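Local coordinates for protein Asp/Glu-specific dipeptidyl-peptidase (Flavobacterium psychrophilum, PDB 5JXF) that removes dipeptides from the N-terminus of oligopeptides as a serine-type peptidase of family S46, strictly requiring aspartate or glutamate in the P1 position, at residues A[250-253]-A[257-260]; A[309-314]-A[475-480]; A[502-505]-A[509-512]; A[639-644]-A[709-714]. One frame throughout, in Å; residues are numbered along the deposited sequence.

Contact 1 (A[250-253]-A[257-260]); sequences HPAA and DNVP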
loop_
_atom_site.group_PDB
_atom_site.type_symbol
_atom_site.label_atom_id
_atom_site.label_comp_id
_atom_site.label_asym_id
_atom_site.label_seq_id
_atom_site.Cartn_x
_atom_site.Cartn_y
_atom_site.Cartn_z
ATOM N N HIS A 250 -45.524 6.381 20.973
ATOM C CA HIS A 250 -45.879 5.885 19.652
ATOM C C HIS A 250 -45.311 6.809 18.585
ATOM O O HIS A 250 -45.053 7.980 18.863
ATOM C CB HIS A 250 -47.417 5.800 19.497
ATOM C CG HIS A 250 -48.042 4.683 20.260
ATOM N ND1 HIS A 250 -49.393 4.640 20.545
ATOM C CD2 HIS A 250 -47.512 3.563 20.803
ATOM C CE1 HIS A 250 -49.663 3.545 21.229
ATOM N NE2 HIS A 250 -48.538 2.864 21.388
ATOM N N PRO A 251 -45.152 6.298 17.358
ATOM C CA PRO A 251 -44.705 7.128 16.234
ATOM C C PRO A 251 -45.530 8.392 16.052
ATOM O O PRO A 251 -46.753 8.385 16.156
ATOM C CB PRO A 251 -44.874 6.201 15.034
ATOM C CG PRO A 251 -44.678 4.852 15.582
ATOM C CD PRO A 251 -45.302 4.887 16.957
ATOM N N ALA A 252 -44.831 9.481 15.785
ATOM C CA ALA A 252 -45.451 10.765 15.535
ATOM C C ALA A 252 -44.578 11.578 14.587
ATOM O O ALA A 252 -43.343 11.564 14.679
ATOM C CB ALA A 252 -45.661 11.509 16.828
ATOM N N ALA A 253 -45.223 12.273 13.658
ATOM C CA ALA A 253 -44.539 13.261 12.848
ATOM C C ALA A 253 -43.951 14.290 13.802
ATOM O O ALA A 253 -44.325 14.342 14.977
ATOM C CB ALA A 253 -45.494 13.906 11.850
ATOM N N ASP A 257 -43.755 18.993 20.907
ATOM C CA ASP A 257 -44.348 18.351 22.063
ATOM C C ASP A 257 -44.081 16.853 22.087
ATOM O O ASP A 257 -44.458 16.173 23.040
ATOM C CB ASP A 257 -45.854 18.622 22.106
ATOM C CG ASP A 257 -46.203 20.042 21.675
ATOM O OD1 ASP A 257 -45.565 20.986 22.195
ATOM O OD2 ASP A 257 -47.128 20.216 20.842
ATOM N N ASN A 258 -43.440 16.327 21.046
ATOM C CA ASN A 258 -42.993 14.941 21.108
ATOM C C ASN A 258 -41.971 14.785 22.211
ATOM O O ASN A 258 -41.270 15.734 22.528
ATOM C CB ASN A 258 -42.408 14.477 19.781
ATOM C CG ASN A 258 -43.472 14.239 18.740
ATOM O OD1 ASN A 258 -44.656 14.183 19.069
ATOM N ND2 ASN A 258 -43.057 14.064 17.478
ATOM N N VAL A 259 -41.896 13.598 22.810
ATOM C CA VAL A 259 -40.891 13.326 23.847
ATOM C C VAL A 259 -40.000 12.123 23.477
ATOM O O VAL A 259 -40.344 11.346 22.583
ATOM C CB VAL A 259 -41.566 13.080 25.214
ATOM C CG1 VAL A 259 -42.487 14.251 25.566
ATOM C CG2 VAL A 259 -42.340 11.764 25.203
ATOM N N PRO A 260 -38.842 11.977 24.144
ATOM C CA PRO A 260 -37.978 10.827 23.867
ATOM C C PRO A 260 -38.707 9.494 23.924
ATOM O O PRO A 260 -39.432 9.200 24.875
ATOM C CB PRO A 260 -36.932 10.905 24.983
ATOM C CG PRO A 260 -36.785 12.354 25.209
ATOM C CD PRO A 260 -38.164 12.956 25.014
#
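Asn258 reaches back over the turn to Ala252 and Ala253, so that one amide side chain spans the gap between the two arms of the loop. The CA atoms of Ala252 and Asn258 are 7.4 Å apart, too far for the backbones to pair here, and the side chain has to cover the distance. Its CB points toward residues 250-253. CG lies beside the backbone N and anti to the carbonyl carbon (chi1 -74°), which carries the amide across; CG itself is 4.0 Å from Ala252 CB. Beyond it the amide divides its work. OD1 rests against the methyl group of Ala252, whose CB lies 3.6 Å from OD1 and 3.7 Å from ND2, a plain van der Waals contact, whereas ND2 turns to the backbone and donates to Ala253 O at 2.8 Å. This bond is somewhat bent, with an N-H...O angle of 146°, and the donor stands above the carbonyl plane instead of within it. The loop links strand 239-245 to strand 259-260, which pair antiparallel at the margin of the N-terminal beta-barrel of a chymotrypsin-like fold. Asn258 is buried there against Tyr244 and Arg210, and its ND2 also donates to Asp208 OD2 on strand 197-214, so two acceptors fix the rotation of the amide. A leucine in its place would probably leave Ala253 O and the Asp208 carboxylate without this shared donor, and the loop less firmly tied to the barrel.

Contact 2 (A[309-314]-A[475-480]); sequences KIEIRE and ATKAPK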
loop_
_atom_site.group_PDB
_atom_site.type_symbol
_atom_site.label_atom_id
_atom_site.label_comp_id
_atom_site.label_asym_id
_atom_site.label_seq_id
_atom_site.Cartn_x
_atom_site.Cartn_y
_atom_site.Cartn_z
ATOM N N LYS A 309 -19.584 0.870 -15.756
ATOM C CA LYS A 309 -19.969 1.738 -14.640
ATOM C C LYS A 309 -18.763 2.327 -13.901
ATOM O O LYS A 309 -18.803 3.470 -13.444
ATOM C CB LYS A 309 -20.851 0.964 -13.658
ATOM C CG LYS A 309 -22.225 0.618 -14.209
ATOM C CD LYS A 309 -23.153 0.138 -13.109
ATOM C CE LYS A 309 -22.709 -1.211 -12.569
ATOM N NZ LYS A 309 -23.681 -1.751 -11.565
ATOM N N ILE A 310 -17.699 1.546 -13.779
ATOM C CA ILE A 310 -16.463 2.041 -13.191
ATOM C C ILE A 310 -15.888 3.222 -13.991
ATOM O O ILE A 310 -15.618 4.296 -13.434
ATOM C CB ILE A 310 -15.421 0.912 -13.093
ATOM C CG1 ILE A 310 -15.814 -0.040 -11.958
ATOM C CG2 ILE A 310 -14.030 1.486 -12.859
ATOM C CD1 ILE A 310 -15.112 -1.380 -12.012
ATOM N N GLU A 311 -15.730 3.032 -15.293
ATOM C CA GLU A 311 -15.194 4.087 -16.158
ATOM C C GLU A 311 -16.058 5.345 -16.119
ATOM O O GLU A 311 -15.542 6.462 -16.081
ATOM C CB GLU A 311 -15.064 3.589 -17.603
ATOM C CG GLU A 311 -13.636 3.562 -18.110
ATOM C CD GLU A 311 -13.544 3.245 -19.599
ATOM O OE1 GLU A 311 -13.769 4.159 -20.422
ATOM O OE2 GLU A 311 -13.242 2.084 -19.950
ATOM N N ILE A 312 -17.377 5.160 -16.108
ATOM C CA ILE A 312 -18.287 6.301 -16.072
ATOM C C ILE A 312 -18.168 7.085 -14.771
ATOM O O ILE A 312 -18.039 8.303 -14.804
ATOM C CB ILE A 312 -19.748 5.877 -16.262
ATOM C CG1 ILE A 312 -19.941 5.263 -17.641
ATOM C CG2 ILE A 312 -20.682 7.076 -16.102
ATOM C CD1 ILE A 312 -21.360 4.803 -17.860
ATOM N N ARG A 313 -18.207 6.403 -13.630
ATOM C CA ARG A 313 -18.120 7.090 -12.337
ATOM C C ARG A 313 -16.747 7.747 -12.118
ATOM O O ARG A 313 -16.645 8.809 -11.501
ATOM C CB ARG A 313 -18.422 6.121 -11.185
ATOM C CG ARG A 313 -19.902 5.728 -11.105
ATOM C CD ARG A 313 -20.240 4.870 -9.894
ATOM N NE ARG A 313 -21.669 4.552 -9.873
ATOM C CZ ARG A 313 -22.433 4.578 -8.783
ATOM N NH1 ARG A 313 -21.901 4.899 -7.605
ATOM N NH2 ARG A 313 -23.728 4.269 -8.867
ATOM N N GLU A 314 -15.697 7.118 -12.627
ATOM C CA GLU A 314 -14.350 7.665 -12.454
ATOM C C GLU A 314 -14.228 9.053 -13.089
ATOM O O GLU A 314 -13.687 9.979 -12.489
ATOM C CB GLU A 314 -13.300 6.717 -13.046
ATOM C CG GLU A 314 -11.864 7.124 -12.756
ATOM C CD GLU A 314 -11.371 8.214 -13.689
ATOM O OE1 GLU A 314 -11.842 8.261 -14.849
ATOM O OE2 GLU A 314 -10.538 9.037 -13.249
ATOM N N ALA A 475 -21.093 8.240 -26.110
ATOM C CA ALA A 475 -20.967 8.166 -27.560
ATOM C C ALA A 475 -19.850 7.204 -27.980
ATOM O O ALA A 475 -20.049 6.350 -28.847
ATOM C CB ALA A 475 -20.726 9.552 -28.147
ATOM N N THR A 476 -18.689 7.324 -27.343
ATOM C CA THR A 476 -17.497 6.645 -27.833
ATOM C C THR A 476 -17.372 5.193 -27.366
ATOM O O THR A 476 -16.861 4.358 -28.108
ATOM C CB THR A 476 -16.210 7.428 -27.434
ATOM O OG1 THR A 476 -15.990 7.348 -26.022
ATOM C CG2 THR A 476 -16.327 8.896 -27.845
ATOM N N LYS A 477 -17.846 4.875 -26.163
ATOM C CA LYS A 477 -17.617 3.531 -25.614
ATOM C C LYS A 477 -18.858 2.652 -25.433
ATOM O O LYS A 477 -18.732 1.450 -25.187
ATOM C CB LYS A 477 -16.877 3.629 -24.275
ATOM C CG LYS A 477 -15.649 4.524 -24.315
ATOM C CD LYS A 477 -14.509 3.965 -23.452
ATOM C CE LYS A 477 -13.334 3.512 -24.317
ATOM N NZ LYS A 477 -12.365 2.624 -23.611
ATOM N N ALA A 478 -20.045 3.231 -25.562
ATOM C CA ALA A 478 -21.268 2.434 -25.524
ATOM C C ALA A 478 -21.438 1.628 -26.816
ATOM O O ALA A 478 -20.903 2.014 -27.858
ATOM C CB ALA A 478 -22.470 3.324 -25.300
ATOM N N PRO A 479 -22.191 0.510 -26.755
ATOM C CA PRO A 479 -22.485 -0.293 -27.949
ATOM C C PRO A 479 -23.179 0.536 -29.026
ATOM O O PRO A 479 -24.251 1.103 -28.793
ATOM C CB PRO A 479 -23.409 -1.394 -27.418
ATOM C CG PRO A 479 -23.981 -0.838 -26.160
ATOM C CD PRO A 479 -22.873 -0.030 -25.567
ATOM N N LYS A 480 -22.566 0.593 -30.202
ATOM C CA LYS A 480 -22.962 1.551 -31.224
ATOM C C LYS A 480 -24.323 1.234 -31.866
ATOM O O LYS A 480 -24.990 2.134 -32.374
ATOM C CB LYS A 480 -21.871 1.638 -32.297
ATOM C CG LYS A 480 -21.629 3.043 -32.823
#
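Glu311 and Lys477 mark the nearest approach of the two backbones, yet their CA atoms are 9.8 Å apart, one on helix 295-325 and the other on the segment 475-480. Only long side chains can bridge such a distance, and both have a CB directed toward the other segment. Glu311 runs out extended beyond CG, after a first torsion well off a staggered position (chi1 -117°). Lys477 comes to meet it at about a right angle, bent at both chi2 and chi3, so that its middle and not only its end lies against the carboxylate: CD is 3.1 Å from Glu311 OE1, a tight approach for a methylene. The ammonium group then stands near both oxygens without closing on either. NZ is 3.8 Å from Glu311 OE2, a long salt bridge, and equally 3.8 Å from OE1. Attraction of this kind is probably modest, since the pair sits at the surface, where water can compete. With alanine replacing Glu311, the Lys477 ammonium would probably lose its opposite charge here and its bent chain be freer to turn. Around the pair, Glu311 also packs on Leu473 and Lys477 on Tyr407 of helix 386-415. Arg313, two residues on from Glu311, forms a salt bridge with Glu410 of that same helix. The contact is thus a long, surface-lying salt bridge between helical segments, across the bundle of long helices that makes up the alpha-helical domain of S46 dipeptidyl-peptidases.

Contact 3 (A[502-505]-A[509-512]); sequences KSKL and ANFK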
loop_
_atom_site.group_PDB
_atom_site.type_symbol
_atom_site.label_atom_id
_atom_site.label_comp_id
_atom_site.label_asym_id
_atom_site.label_seq_id
_atom_site.Cartn_x
_atom_site.Cartn_y
_atom_site.Cartn_z
ATOM N N LYS A 502 -29.374 28.160 -21.575
ATOM C CA LYS A 502 -30.704 28.631 -21.277
ATOM C C LYS A 502 -31.705 27.495 -21.308
ATOM O O LYS A 502 -32.882 27.685 -21.618
ATOM C CB LYS A 502 -31.068 29.754 -22.250
ATOM C CG LYS A 502 -31.140 31.173 -21.486
ATOM C CD LYS A 502 -32.350 31.138 -20.610
ATOM C CE LYS A 502 -32.718 32.598 -20.176
ATOM N NZ LYS A 502 -34.094 32.373 -19.613
ATOM N N SER A 503 -31.199 26.306 -20.994
ATOM C CA SER A 503 -32.042 25.313 -20.363
ATOM C C SER A 503 -32.441 25.960 -19.063
ATOM O O SER A 503 -31.647 26.662 -18.430
ATOM C CB SER A 503 -31.336 23.982 -20.108
ATOM O OG SER A 503 -32.101 23.170 -19.228
ATOM N N LYS A 504 -33.682 25.728 -18.676
ATOM C CA LYS A 504 -34.262 26.399 -17.534
ATOM C C LYS A 504 -34.244 25.383 -16.377
ATOM O O LYS A 504 -34.860 25.559 -15.327
ATOM C CB LYS A 504 -35.645 26.957 -17.944
ATOM C CG LYS A 504 -36.669 27.238 -16.855
ATOM C CD LYS A 504 -37.543 28.484 -17.133
ATOM C CE LYS A 504 -37.768 28.773 -18.599
ATOM N NZ LYS A 504 -38.294 30.156 -18.762
ATOM N N LEU A 505 -33.454 24.329 -16.581
ATOM C CA LEU A 505 -33.234 23.303 -15.568
ATOM C C LEU A 505 -32.009 23.635 -14.714
ATOM O O LEU A 505 -31.805 23.032 -13.658
ATOM C CB LEU A 505 -33.065 21.925 -16.222
ATOM C CG LEU A 505 -34.250 21.408 -17.052
ATOM C CD1 LEU A 505 -34.097 19.937 -17.435
ATOM C CD2 LEU A 505 -35.570 21.636 -16.332
ATOM N N ALA A 509 -35.493 29.021 -9.745
ATOM C CA ALA A 509 -36.445 30.053 -10.126
ATOM C C ALA A 509 -36.856 29.823 -11.570
ATOM O O ALA A 509 -38.033 29.912 -11.926
ATOM C CB ALA A 509 -35.841 31.426 -9.952
ATOM N N ASN A 510 -35.861 29.525 -12.397
ATOM C CA ASN A 510 -36.104 29.063 -13.749
ATOM C C ASN A 510 -37.049 27.854 -13.735
ATOM O O ASN A 510 -38.179 27.956 -14.210
ATOM C CB ASN A 510 -34.775 28.732 -14.438
ATOM C CG ASN A 510 -34.109 29.959 -15.046
ATOM O OD1 ASN A 510 -34.758 30.984 -15.265
ATOM N ND2 ASN A 510 -32.807 29.865 -15.302
ATOM N N PHE A 511 -36.595 26.733 -13.173
ATOM C CA PHE A 511 -37.362 25.479 -13.154
ATOM C C PHE A 511 -38.842 25.632 -12.782
ATOM O O PHE A 511 -39.693 24.967 -13.375
ATOM C CB PHE A 511 -36.707 24.476 -12.200
ATOM C CG PHE A 511 -37.442 23.157 -12.094
ATOM C CD1 PHE A 511 -37.360 22.214 -13.103
ATOM C CD2 PHE A 511 -38.207 22.860 -10.973
ATOM C CE1 PHE A 511 -38.031 21.007 -12.992
ATOM C CE2 PHE A 511 -38.877 21.655 -10.861
ATOM C CZ PHE A 511 -38.786 20.732 -11.867
ATOM N N LYS A 512 -39.149 26.494 -11.809
ATOM C CA LYS A 512 -40.539 26.752 -11.413
ATOM C C LYS A 512 -41.351 27.399 -12.550
ATOM O O LYS A 512 -42.536 27.095 -12.741
ATOM C CB LYS A 512 -40.591 27.655 -10.173
ATOM C CG LYS A 512 -40.198 27.008 -8.845
ATOM C CD LYS A 512 -40.226 28.066 -7.738
ATOM C CE LYS A 512 -39.872 27.505 -6.373
ATOM N NZ LYS A 512 -39.776 28.588 -5.348
#
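The ring of Phe511 is met at its edge, near its own plane, by Leu505 CD2, which lies 3.7 Å from CD1. This apolar pair sits where a loop leads into the short helix 508-514 of the alpha-helical domain, and an ST turn shapes the loop just before it: Ser503 OG accepts from Leu505 N at 3.2 Å. Leu421 of helix 417-435 touches both Leu505 and Phe511, while Leu447 and Ile448 of helix 437-450 also pack against the Phe511 side chain, so the edge contact belongs to a larger hydrophobic cluster. Asp529 accepts a hydrogen bond from Lys504 N through OD2 and pairs with Ser503 OG through OD1, holding the turn from outside. Closer to the surface, Lys504 lies along Asn510. With CG anti to the backbone N (chi1 157°) and bends at chi2 and chi3, the chain lies over the Asn510 carbonyl, with Ala513 and Leu514 also touching it. CG comes within 3.4 Å of Asn510 CB, and the crowding extends to the backbone. Lys504 O approaches Phe511 N to 3.0 Å, but the angle is too poor for a hydrogen bond. On the lysine chain, CD is 3.0 Å from Asn510 O.

Contact 4 (A[639-644]-A[709-714]); sequences GQYGEN and IVDKFA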
loop_
_atom_site.group_PDB
_atom_site.type_symbol
_atom_site.label_atom_id
_atom_site.label_comp_id
_atom_site.label_asym_id
_atom_site.label_seq_id
_atom_site.Cartn_x
_atom_site.Cartn_y
_atom_site.Cartn_z
ATOM N N GLY A 639 -8.436 8.102 29.658
ATOM C CA GLY A 639 -9.321 7.761 30.754
ATOM C C GLY A 639 -9.717 6.298 30.743
ATOM O O GLY A 639 -8.926 5.426 30.360
ATOM N N GLN A 640 -10.965 6.034 31.116
ATOM C CA GLN A 640 -11.460 4.664 31.213
ATOM C C GLN A 640 -11.628 4.004 29.854
ATOM O O GLN A 640 -12.066 2.858 29.776
ATOM C CB GLN A 640 -12.796 4.618 31.942
ATOM C CG GLN A 640 -13.933 5.316 31.208
ATOM C CD GLN A 640 -15.220 5.264 32.007
ATOM O OE1 GLN A 640 -15.270 4.640 33.068
ATOM N NE2 GLN A 640 -16.268 5.928 31.506
ATOM N N TYR A 641 -11.294 4.717 28.786
ATOM C CA TYR A 641 -11.417 4.142 27.452
ATOM C C TYR A 641 -10.106 3.552 26.946
ATOM O O TYR A 641 -10.071 2.919 25.896
ATOM C CB TYR A 641 -11.912 5.197 26.474
ATOM C CG TYR A 641 -13.045 5.984 27.035
ATOM C CD1 TYR A 641 -14.263 5.374 27.314
ATOM C CD2 TYR A 641 -12.892 7.326 27.320
ATOM C CE1 TYR A 641 -15.307 6.101 27.853
ATOM C CE2 TYR A 641 -13.920 8.056 27.855
ATOM C CZ TYR A 641 -15.131 7.439 28.116
ATOM O OH TYR A 641 -16.152 8.182 28.647
ATOM N N GLY A 642 -9.027 3.767 27.691
ATOM C CA GLY A 642 -7.728 3.267 27.287
ATOM C C GLY A 642 -7.422 1.851 27.737
ATOM O O GLY A 642 -8.066 1.304 28.617
ATOM N N GLU A 643 -6.406 1.262 27.116
ATOM C CA GLU A 643 -6.017 -0.115 27.381
ATOM C C GLU A 643 -4.499 -0.183 27.476
ATOM O O GLU A 643 -3.828 -0.262 26.446
ATOM C CB GLU A 643 -6.527 -1.030 26.262
ATOM C CG GLU A 643 -6.170 -2.499 26.418
ATOM C CD GLU A 643 -6.728 -3.350 25.287
ATOM O OE1 GLU A 643 -6.158 -3.308 24.172
ATOM O OE2 GLU A 643 -7.757 -4.038 25.509
ATOM N N ASN A 644 -3.958 -0.126 28.692
ATOM C CA ASN A 644 -2.504 -0.109 28.879
ATOM C C ASN A 644 -1.835 1.042 28.131
ATOM O O ASN A 644 -0.781 0.850 27.532
ATOM C CB ASN A 644 -1.860 -1.424 28.405
ATOM C CG ASN A 644 -2.552 -2.660 28.948
ATOM O OD1 ASN A 644 -3.167 -2.631 30.014
ATOM N ND2 ASN A 644 -2.449 -3.762 28.208
ATOM N N ILE A 709 -14.455 9.638 21.795
ATOM C CA ILE A 709 -14.669 10.802 20.958
ATOM C C ILE A 709 -15.836 11.641 21.512
ATOM O O ILE A 709 -15.737 12.863 21.615
ATOM C CB ILE A 709 -14.930 10.394 19.515
ATOM C CG1 ILE A 709 -13.652 9.818 18.907
ATOM C CG2 ILE A 709 -15.411 11.585 18.702
ATOM C CD1 ILE A 709 -12.583 10.883 18.651
ATOM N N VAL A 710 -16.926 10.978 21.890
ATOM C CA VAL A 710 -18.051 11.661 22.523
ATOM C C VAL A 710 -17.598 12.445 23.763
ATOM O O VAL A 710 -18.003 13.598 24.011
ATOM C CB VAL A 710 -19.145 10.648 22.933
ATOM C CG1 VAL A 710 -20.236 11.349 23.718
ATOM C CG2 VAL A 710 -19.690 9.933 21.701
ATOM N N ASP A 711 -16.725 11.807 24.528
ATOM C CA ASP A 711 -16.359 12.290 25.842
ATOM C C ASP A 711 -15.149 13.232 25.824
ATOM O O ASP A 711 -15.290 14.435 26.064
ATOM C CB ASP A 711 -16.081 11.088 26.744
ATOM C CG ASP A 711 -15.829 11.467 28.170
ATOM O OD1 ASP A 711 -15.625 12.663 28.454
ATOM O OD2 ASP A 711 -15.834 10.550 29.017
ATOM N N LYS A 712 -13.960 12.678 25.589
ATOM C CA LYS A 712 -12.729 13.462 25.723
ATOM C C LYS A 712 -12.621 14.532 24.650
ATOM O O LYS A 712 -12.110 15.618 24.905
ATOM C CB LYS A 712 -11.501 12.555 25.674
ATOM C CG LYS A 712 -11.289 11.758 26.948
ATOM C CD LYS A 712 -10.752 12.663 28.073
ATOM C CE LYS A 712 -10.438 11.847 29.309
ATOM N NZ LYS A 712 -11.582 10.939 29.613
ATOM N N PHE A 713 -13.125 14.231 23.453
ATOM C CA PHE A 713 -12.959 15.143 22.335
ATOM C C PHE A 713 -14.062 16.200 22.315
ATOM O O PHE A 713 -13.776 17.398 22.246
ATOM C CB PHE A 713 -12.920 14.365 21.012
ATOM C CG PHE A 713 -12.732 15.236 19.791
ATOM C CD1 PHE A 713 -11.474 15.658 19.409
ATOM C CD2 PHE A 713 -13.827 15.626 19.022
ATOM C CE1 PHE A 713 -11.299 16.462 18.285
ATOM C CE2 PHE A 713 -13.671 16.433 17.905
ATOM C CZ PHE A 713 -12.402 16.844 17.524
ATOM N N ALA A 714 -15.319 15.771 22.382
ATOM C CA ALA A 714 -16.433 16.711 22.239
ATOM C C ALA A 714 -16.898 17.290 23.569
ATOM O O ALA A 714 -17.485 18.364 23.599
ATOM C CB ALA A 714 -17.617 16.036 21.504
#
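Helix 703-713, near the C-terminus, which follows strand 698-702 of the eight-stranded antiparallel sheet, is tied here by Tyr641 to the loop leading into strand 648-653, a neighbour of 698-702 in that sheet. Such a helix after the last strand of the second beta-barrel recalls chymotrypsin-like proteases. The phenol of Tyr641 reaches Asp711: its hydroxyl donates to OD2, modelled at 2.4 Å from OH, a length so short that its exact value is doubtful. OD2 lies at the edge of the ring, near its plane, while the ring and carboxylate planes stand 78° apart. Asp711 presents the acid with CG anti to the backbone N (chi1 -174°). The same OD2 forms a salt bridge with Lys717 NZ of helix 717-721, so a phenol and an ammonium group share one buried oxygen, which probably favours the charged form of the acid. On one face of the ring, offset toward the rim, Gln640 CG stands 3.7 Å above the plane.

Lys712 comes in from the next position of the helix. Its chain, bent at chi2 and chi4, brings NZ to 4.1 Å from Tyr641 CE2, at an oblique angle to the ring, and to 4.1 Å from Gly639 CA. The positive phi of Gly639 (53°) favours glycine, and a CB there would run into Lys712 NZ. Residues 709-713 make a wider pi-type turn, in which Ala714 N donates to Ile709 O at 3.0 Å.

In the fold
The four contacts follow one another along the chain without interleaving. Contact 1 lies on the first beta-barrel and contact 4 beside the eight-stranded sheet of the second, their centres 33 Å apart. Contacts 2 and 3 belong to the helical domain inserted within the second barrel, between its strands 279-284 and 586-591; helices 460-477 and 508-514 are consecutive there, and the two centres are 28 Å apart. No contact touches another, and contacts 3 and 4 are farthest apart, at 51 Å. Contacts 1 and 3 close short loops, while contacts 2 and 4 join parts distant in sequence, all away from the dipeptide pocket and a catalytic centre whose probable charge-relay residues come from both barrels.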